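Local coordinates for nucleocapsid protein (Sin Nombre virus, PDB 2IC6), which encapsidates the negative-strand RNA genome of the virus, its N-terminal antiparallel coiled coil probably helping nucleocapsid subunits associate, at residues D12-H17 / T59-L64; Q19-T24 / A52-L57. The protein carries 1 engineered substitution. All coordinates share one frame; numbering follows the deposited sequence. Where two conformers were deposited one is given.

How the interactions relate
From the N terminus the chain runs up helix 6-37, turns back between residues 37 and 41, and returns along helix 41-74, so the two helices form an antiparallel coiled-coil hairpin. Residues 12-17 come first and 19-24 follow on the same helix; on the return they are met in reverse order by 52-57 and then 59-64. Interaction 2 therefore closes the shorter loop, its segments 28 residues apart at their nearest ends, and interaction 1 encloses it with a longer one; they do not cross. Their centres lie about 10 Å apart, and the seam is continuous: Leu61 CD1 meets Leu21 CD2 at 3.7 Å, and the His17 ring packs against Leu57.

Interaction 1: residues D12-H17 / T59-L64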
ATOM      1  N   ASP A  12      -1.413  14.402  -5.377  1.00 13.96           N
ATOM      2  CA  ASP A  12      -2.564  14.095  -4.541  1.00 15.33           C
ATOM      3  C   ASP A  12      -2.862  12.626  -4.559  1.00 14.82           C
ATOM      4  O   ASP A  12      -3.277  12.082  -3.543  1.00 15.32           O
ATOM      5  CB  ASP A  12      -3.764  14.930  -4.966  1.00 16.24           C
ATOM      6  CG  ASP A  12      -3.632  16.398  -4.568  1.00 18.84           C
ATOM      7  OD1 ASP A  12      -2.753  16.799  -3.770  1.00 20.83           O
ATOM      8  OD2 ASP A  12      -4.431  17.197  -5.091  1.00 22.14           O
ATOM      9  N   ASN A  13      -2.674  11.979  -5.705  1.00 14.84           N
ATOM     10  CA  ASN A  13      -2.897  10.546  -5.764  1.00 14.00           C
ATOM     11  C   ASN A  13      -1.856   9.787  -4.949  1.00 12.97           C
ATOM     12  O   ASN A  13      -2.181   8.805  -4.292  1.00 13.34           O
ATOM     13  CB  ASN A  13      -2.915  10.126  -7.222  1.00 15.12           C
ATOM     14  CG  ASN A  13      -3.626   8.833  -7.490  1.00 16.19           C
ATOM     15  OD1 ASN A  13      -3.477   8.285  -8.604  1.00 18.22           O
ATOM     16  ND2 ASN A  13      -4.389   8.355  -6.559  1.00 15.35           N
ATOM     17  N   ILE A  14      -0.612  10.244  -4.938  1.00 12.26           N
ATOM     18  CA  ILE A  14       0.407   9.650  -4.102  1.00 12.35           C
ATOM     19  C   ILE A  14      -0.059   9.817  -2.669  1.00 12.46           C
ATOM     20  O   ILE A  14       0.009   8.880  -1.893  1.00 12.56           O
ATOM     21  CB  ILE A  14       1.796  10.289  -4.366  1.00 12.93           C
ATOM     22  CG1 ILE A  14       2.308   9.832  -5.749  1.00 12.05           C
ATOM     23  CG2 ILE A  14       2.841   9.976  -3.268  1.00 13.70           C
ATOM     24  CD1 ILE A  14       3.538  10.632  -6.265  1.00 13.26           C
ATOM     25  N   THR A  15      -0.491  11.006  -2.272  1.00 12.48           N
ATOM     26  CA  THR A  15      -1.000  11.164  -0.859  1.00 13.11           C
ATOM     27  C   THR A  15      -2.096  10.207  -0.500  1.00 13.63           C
ATOM     28  O   THR A  15      -2.074   9.615   0.597  1.00 13.95           O
ATOM     29  CB  THR A  15      -1.548  12.567  -0.664  1.00 14.21           C
ATOM     30  OG1 THR A  15      -0.447  13.431  -0.873  1.00 14.97           O
ATOM     31  CG2 THR A  15      -2.193  12.806   0.743  1.00 15.11           C
ATOM     32  N   LEU A  16      -3.110  10.076  -1.318  1.00 13.75           N
ATOM     33  CA  LEU A  16      -4.229   9.202  -1.035  1.00 14.52           C
ATOM     34  C   LEU A  16      -3.707   7.802  -0.890  1.00 13.48           C
ATOM     35  O   LEU A  16      -4.109   7.087   0.040  1.00 14.73           O
ATOM     36  CB  LEU A  16      -5.246   9.302  -2.130  1.00 15.16           C
ATOM     37  CG  LEU A  16      -6.465   8.420  -2.009  1.00 19.41           C
ATOM     38  CD1 LEU A  16      -7.169   8.778  -0.758  1.00 24.02           C
ATOM     39  CD2 LEU A  16      -7.287   8.606  -3.273  1.00 22.66           C
ATOM     40  N   HIS A  17      -2.785   7.404  -1.778  1.00 11.90           N
ATOM     41  CA  HIS A  17      -2.249   6.048  -1.668  1.00 12.21           C
ATOM     42  C   HIS A  17      -1.351   5.852  -0.447  1.00 10.40           C
ATOM     43  O   HIS A  17      -1.410   4.757   0.132  1.00 11.16           O
ATOM     44  CB  HIS A  17      -1.596   5.654  -2.974  1.00 12.11           C
ATOM     45  CG  HIS A  17      -2.585   5.299  -4.057  1.00 14.97           C
ATOM     46  ND1 HIS A  17      -3.195   6.258  -4.839  1.00 14.18           N
ATOM     47  CD2 HIS A  17      -3.052   4.100  -4.499  1.00 17.20           C
ATOM     48  CE1 HIS A  17      -3.992   5.649  -5.711  1.00 16.34           C
ATOM     49  NE2 HIS A  17      -3.926   4.346  -5.525  1.00 18.21           N
ATOM     50  N   THR A  59       3.176  -1.306  -4.937  1.00  8.68           N
ATOM     51  CA  THR A  59       3.430  -1.321  -6.353  1.00 10.22           C
ATOM     52  C   THR A  59       2.897  -0.093  -7.041  1.00  9.07           C
ATOM     53  O   THR A  59       3.586   0.535  -7.848  1.00 10.45           O
ATOM     54  CB  THR A  59       2.924  -2.622  -6.989  1.00 10.47           C
ATOM     55  OG1 THR A  59       3.648  -3.693  -6.427  1.00 13.66           O
ATOM     56  CG2 THR A  59       3.027  -2.613  -8.500  1.00 12.40           C
ATOM     57  N   LYS A  60       1.646   0.221  -6.784  1.00  9.29           N
ATOM     58  CA  LYS A  60       1.038   1.382  -7.367  1.00 10.11           C
ATOM     59  C   LYS A  60       1.745   2.668  -6.986  1.00 10.08           C
ATOM     60  O   LYS A  60       2.018   3.508  -7.845  1.00 10.94           O
ATOM     61  CB  LYS A  60      -0.431   1.441  -6.926  1.00 11.55           C
ATOM     62  CG  LYS A  60      -1.183   2.677  -7.410  1.00 13.31           C
ATOM     63  CD  LYS A  60      -1.393   2.733  -8.868  1.00 15.38           C
ATOM     64  CE  LYS A  60      -2.087   4.036  -9.281  1.00 16.98           C
ATOM     65  NZ  LYS A  60      -2.520   3.945 -10.677  1.00 20.23           N
ATOM     66  N   LEU A  61       2.142   2.814  -5.725  1.00  9.79           N
ATOM     67  CA  LEU A  61       2.942   3.947  -5.305  1.00 10.41           C
ATOM     68  C   LEU A  61       4.253   4.066  -6.004  1.00 10.13           C
ATOM     69  O   LEU A  61       4.666   5.175  -6.367  1.00 11.41           O
ATOM     70  CB  LEU A  61       3.163   3.876  -3.786  1.00 10.53           C
ATOM     71  CG  LEU A  61       2.032   4.444  -2.970  1.00 12.17           C
ATOM     72  CD1 LEU A  61       2.075   3.884  -1.512  1.00 14.06           C
ATOM     73  CD2 LEU A  61       2.007   5.982  -3.060  1.00 15.06           C
ATOM     74  N   GLY A  62       4.918   2.958  -6.217  1.00 10.53           N
ATOM     75  CA  GLY A  62       6.190   3.032  -6.922  1.00 11.83           C
ATOM     76  C   GLY A  62       6.019   3.540  -8.340  1.00 11.79           C
ATOM     77  O   GLY A  62       6.858   4.306  -8.822  1.00 13.36           O
ATOM     78  N   GLU A  63       4.958   3.110  -9.008  1.00 11.19           N
ATOM     79  CA  GLU A  63       4.647   3.594 -10.343  1.00 12.14           C
ATOM     80  C   GLU A  63       4.376   5.092 -10.327  1.00 11.16           C
ATOM     81  O   GLU A  63       4.941   5.835 -11.153  1.00 12.37           O
ATOM     82  CB  GLU A  63       3.473   2.863 -10.918  1.00 12.61           C
ATOM     83  CG  GLU A  63       3.589   1.371 -11.150  1.00 17.35           C
ATOM     84  CD  GLU A  63       2.210   0.693 -11.457  1.00 19.56           C
ATOM     85  OE1 GLU A  63       2.146  -0.539 -11.304  1.00 25.52           O
ATOM     86  OE2 GLU A  63       1.219   1.367 -11.850  1.00 24.04           O
ATOM     87  N   LEU A  64       3.512   5.543  -9.428  1.00 10.46           N
ATOM     88  CA  LEU A  64       3.175   6.928  -9.329  1.00 10.35           C
ATOM     89  C   LEU A  64       4.438   7.795  -9.065  1.00  9.97           C
ATOM     90  O   LEU A  64       4.637   8.846  -9.674  1.00 11.53           O
ATOM     91  CB  LEU A  64       2.178   7.176  -8.231  1.00 11.57           C
ATOM     92  CG  LEU A  64       0.755   6.666  -8.452  1.00 11.47           C
ATOM     93  CD1 LEU A  64      -0.026   6.737  -7.134  1.00 13.66           C
ATOM     94  CD2 LEU A  64       0.044   7.523  -9.539  1.00 16.51           C
TER
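With chi1 at -76°, His17 carries its ring carbon CG anti to its own carbonyl carbon, and Leu64, whose chi1 of -70° places its branch likewise, brings CD1 over one face of that imidazole, 3.9 Å from ND1. The two side chains meet nearly at right angles in the seam of an antiparallel coiled coil, where the axes of the short segments 12-17 and 59-64 run at 160° to each other, nearly antiparallel, and approach to 10.0 Å. Ile14 and Leu61 are buried at the level where the backbones come closest. Branched aliphatic residues suit this interior: Ile14 CG1 lies 3.6 Å from Leu64 CB, the two side chains lying side by side and pointing opposite ways, while Leu61 directs CD2 to His17 CB at 3.6 Å. Ile14 also reaches Lys65 and Leu68 farther along helix 41-74. At the margin, Lys60 holds its methylene CG obliquely beside His17, 3.7 Å from NE2; its aliphatic stem can pack here while the amine continues beyond the ring. Asn13 sends OD1 across to Leu64 CD2. A histidine can serve in this apolar seam because ND1 has a partner within its own helix: it donates to Asn13 O at 2.8 Å, with the oxygen close to the ring plane, and that carbonyl accepts the backbone N of His17 from the opposite face.

Interaction 2: residues Q19-T24 / A52-L57; sequences QRLVTT and AAVSAL. Engineered in segment 19-24: Arg20 (natural residue Gln).
The antiparallel helical hairpin continues here with Thr24 and Leu57 facing each other between segments 19-24 and 52-57, whose segment axes come within 9.5 Å. In the conformer given, Thr24 CG2 packs 3.6 Å from Ala53 CB; alanine suits this place because a lone methyl is enough to fill the space opposite the threonine methyl. The same threonine methyl also meets Val54 CG2 at 3.8 Å. A Thr24 chi1 of -51° sets OG1 anti to the residue's own carbonyl carbon, turned back along the helix to donate to Arg20 O at 2.9 Å. The hydroxyl comes from above that carbonyl plane, and the backbone N of Thr24 binds the same oxygen from the opposite face. In this conformer threonine can thus offer its methyl to the neighbouring helix while its hydroxyl is bonded within its own. In this antiparallel coiled coil Leu57 supplies the long apolar branch: CD1 reaches 3.6 Å from Thr24 OG1 and also lies against Arg20 O, while CD2 faces the CB of Arg20, an engineered residue in place of the natural glutamine. Leu21 holds CG opposite its backbone N (chi1 -178°), which swings the end of the side chain toward helix 41-74, where CD1 meets Val54 CG1 at 3.9 Å, the two set roughly perpendicular. That same CD1 meets Leu57 CB at 4.1 Å, and Val54 also packs on Arg25 and Leu28 of helix 6-37.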
ATOM      1  N   GLN A  19      -1.732   7.354   2.404  1.00 10.37           N
ATOM      2  CA  GLN A  19      -2.658   7.252   3.520  1.00 10.12           C
ATOM      3  C   GLN A  19      -3.277   5.868   3.569  1.00 10.65           C
ATOM      4  O   GLN A  19      -3.366   5.251   4.655  1.00 10.33           O
ATOM      5  CB  GLN A  19      -3.717   8.356   3.439  1.00 10.44           C
ATOM      6  CG  GLN A  19      -3.092   9.734   3.592  1.00 10.48           C
ATOM      7  CD  GLN A  19      -4.110  10.864   3.607  1.00 10.99           C
ATOM      8  OE1 GLN A  19      -5.221  10.707   3.115  1.00 15.81           O
ATOM      9  NE2 GLN A  19      -3.722  12.021   4.106  1.00 11.23           N
ATOM     10  N   ARG A  20      -3.718   5.344   2.410  1.00 10.48           N
ATOM     11  CA  ARG A  20      -4.299   4.012   2.380  1.00 11.11           C
ATOM     12  C   ARG A  20      -3.230   2.949   2.759  1.00  9.01           C
ATOM     13  O   ARG A  20      -3.559   1.972   3.370  1.00 10.67           O
ATOM     14  CB  ARG A  20      -4.802   3.738   0.997  1.00 11.07           C
ATOM     15  CG  ARG A  20      -5.939   4.440   0.662  1.00 18.66           C
ATOM     16  CD  ARG A  20      -6.530   3.943  -0.649  1.00 24.40           C
ATOM     17  NE  ARG A  20      -6.191   4.815  -1.742  1.00 36.97           N
ATOM     18  CZ  ARG A  20      -6.786   4.776  -2.921  1.00 39.53           C
ATOM     19  NH1 ARG A  20      -7.741   3.901  -3.143  1.00 41.93           N
ATOM     20  NH2 ARG A  20      -6.433   5.619  -3.867  1.00 40.30           N
ATOM     21  N   LEU A  21      -1.986   3.191   2.398  1.00  9.45           N
ATOM     22  CA  LEU A  21      -0.919   2.270   2.782  1.00  9.33           C
ATOM     23  C   LEU A  21      -0.805   2.209   4.307  1.00  8.65           C
ATOM     24  O   LEU A  21      -0.631   1.137   4.875  1.00  9.01           O
ATOM     25  CB  LEU A  21       0.366   2.642   2.113  1.00  9.69           C
ATOM     26  CG  LEU A  21       1.553   1.724   2.393  1.00 10.02           C
ATOM     27  CD1 LEU A  21       1.270   0.267   2.039  1.00 11.06           C
ATOM     28  CD2 LEU A  21       2.820   2.236   1.697  1.00 11.38           C
ATOM     29  N   VAL A  22      -0.860   3.346   4.983  1.00  8.87           N
ATOM     30  CA  VAL A  22      -0.778   3.337   6.453  1.00  8.88           C
ATOM     31  C   VAL A  22      -1.934   2.523   7.054  1.00  8.87           C
ATOM     32  O   VAL A  22      -1.727   1.689   7.939  1.00  8.98           O
ATOM     33  CB  VAL A  22      -0.767   4.754   7.009  1.00  8.98           C
ATOM     34  CG1 VAL A  22      -0.993   4.767   8.536  1.00 10.16           C
ATOM     35  CG2 VAL A  22       0.554   5.439   6.651  1.00 10.50           C
ATOM     36  N   THR A  23      -3.179   2.760   6.634  1.00  8.89           N
ATOM     37  CA  THR A  23      -4.273   2.071   7.236  1.00  9.44           C
ATOM     38  C   THR A  23      -4.251   0.589   6.880  1.00  8.89           C
ATOM     39  O   THR A  23      -4.519  -0.282   7.758  1.00  9.96           O
ATOM     40  CB  THR A  23      -5.589   2.749   6.861  1.00 10.82           C
ATOM     41  OG1 THR A  23      -5.819   2.776   5.524  1.00 14.42           O
ATOM     42  CG2 THR A  23      -5.579   4.137   7.334  1.00 14.24           C
ATOM     43  N   THR A  24      -3.912   0.254   5.647  1.00  9.20           N
ATOM     44  CA  THR A  24      -3.822  -1.141   5.243  1.00  9.50           C
ATOM     45  C   THR A  24      -2.697  -1.849   5.963  1.00  8.60           C
ATOM     46  O   THR A  24      -2.819  -3.023   6.347  1.00  9.54           O
ATOM     47  CB  THR A  24      -3.760  -1.297   3.740  0.70 10.69           C
ATOM     48  OG1 THR A  24      -4.838  -0.565   3.138  0.70 11.83           O
ATOM     49  CG2 THR A  24      -4.052  -2.722   3.368  0.70 15.84           C
ATOM     50  N   ALA A  52      -1.428  -9.010   0.417  1.00  9.07           N
ATOM     51  CA  ALA A  52      -1.604  -8.661  -0.996  1.00  9.37           C
ATOM     52  C   ALA A  52      -2.060  -7.235  -1.139  1.00  8.73           C
ATOM     53  O   ALA A  52      -1.686  -6.528  -2.083  1.00  9.83           O
ATOM     54  CB  ALA A  52      -2.585  -9.658  -1.709  1.00 10.62           C
ATOM     55  N   ALA A  53      -2.930  -6.768  -0.235  1.00  8.95           N
ATOM     56  CA  ALA A  53      -3.417  -5.415  -0.301  1.00  9.27           C
ATOM     57  C   ALA A  53      -2.273  -4.417  -0.094  1.00  9.00           C
ATOM     58  O   ALA A  53      -2.204  -3.396  -0.831  1.00  9.02           O
ATOM     59  CB  ALA A  53      -4.544  -5.190   0.734  1.00 10.41           C
ATOM     60  N   VAL A  54      -1.436  -4.661   0.885  1.00  7.80           N
ATOM     61  CA  VAL A  54      -0.293  -3.788   1.110  1.00  8.12           C
ATOM     62  C   VAL A  54       0.664  -3.778  -0.054  1.00  8.13           C
ATOM     63  O   VAL A  54       1.105  -2.724  -0.517  1.00  8.24           O
ATOM     64  CB  VAL A  54       0.426  -4.212   2.428  1.00  8.45           C
ATOM     65  CG1 VAL A  54       1.821  -3.571   2.546  1.00  9.42           C
ATOM     66  CG2 VAL A  54      -0.463  -3.840   3.648  1.00  9.29           C
ATOM     67  N   SER A  55       0.998  -4.954  -0.558  1.00  8.23           N
ATOM     68  CA  SER A  55       1.938  -5.041  -1.665  1.00  9.30           C
ATOM     69  C   SER A  55       1.409  -4.388  -2.919  1.00  8.96           C
ATOM     70  O   SER A  55       2.167  -3.713  -3.614  1.00  9.27           O
ATOM     71  CB  SER A  55       2.182  -6.524  -2.029  0.33 11.81           C
ATOM     72  OG  SER A  55       2.956  -7.237  -1.078  0.33 10.04           O
ATOM     73  N   ALA A  56       0.109  -4.540  -3.173  1.00  8.66           N
ATOM     74  CA  ALA A  56      -0.472  -3.906  -4.331  1.00  9.41           C
ATOM     75  C   ALA A  56      -0.413  -2.395  -4.229  1.00  9.14           C
ATOM     76  O   ALA A  56      -0.150  -1.699  -5.221  1.00  9.56           O
ATOM     77  CB  ALA A  56      -1.892  -4.390  -4.554  1.00 10.55           C
ATOM     78  N   LEU A  57      -0.615  -1.852  -3.032  1.00  8.85           N
ATOM     79  CA  LEU A  57      -0.480  -0.394  -2.827  1.00  9.47           C
ATOM     80  C   LEU A  57       0.942   0.075  -3.011  1.00  8.93           C
ATOM     81  O   LEU A  57       1.172   1.111  -3.628  1.00  9.15           O
ATOM     82  CB  LEU A  57      -0.972  -0.039  -1.419  1.00 10.09           C
ATOM     83  CG  LEU A  57      -2.465   0.061  -1.230  1.00 11.39           C
ATOM     84  CD1 LEU A  57      -2.829   0.036   0.256  1.00 12.58           C
ATOM     85  CD2 LEU A  57      -3.033   1.304  -1.905  1.00 15.19           C
TER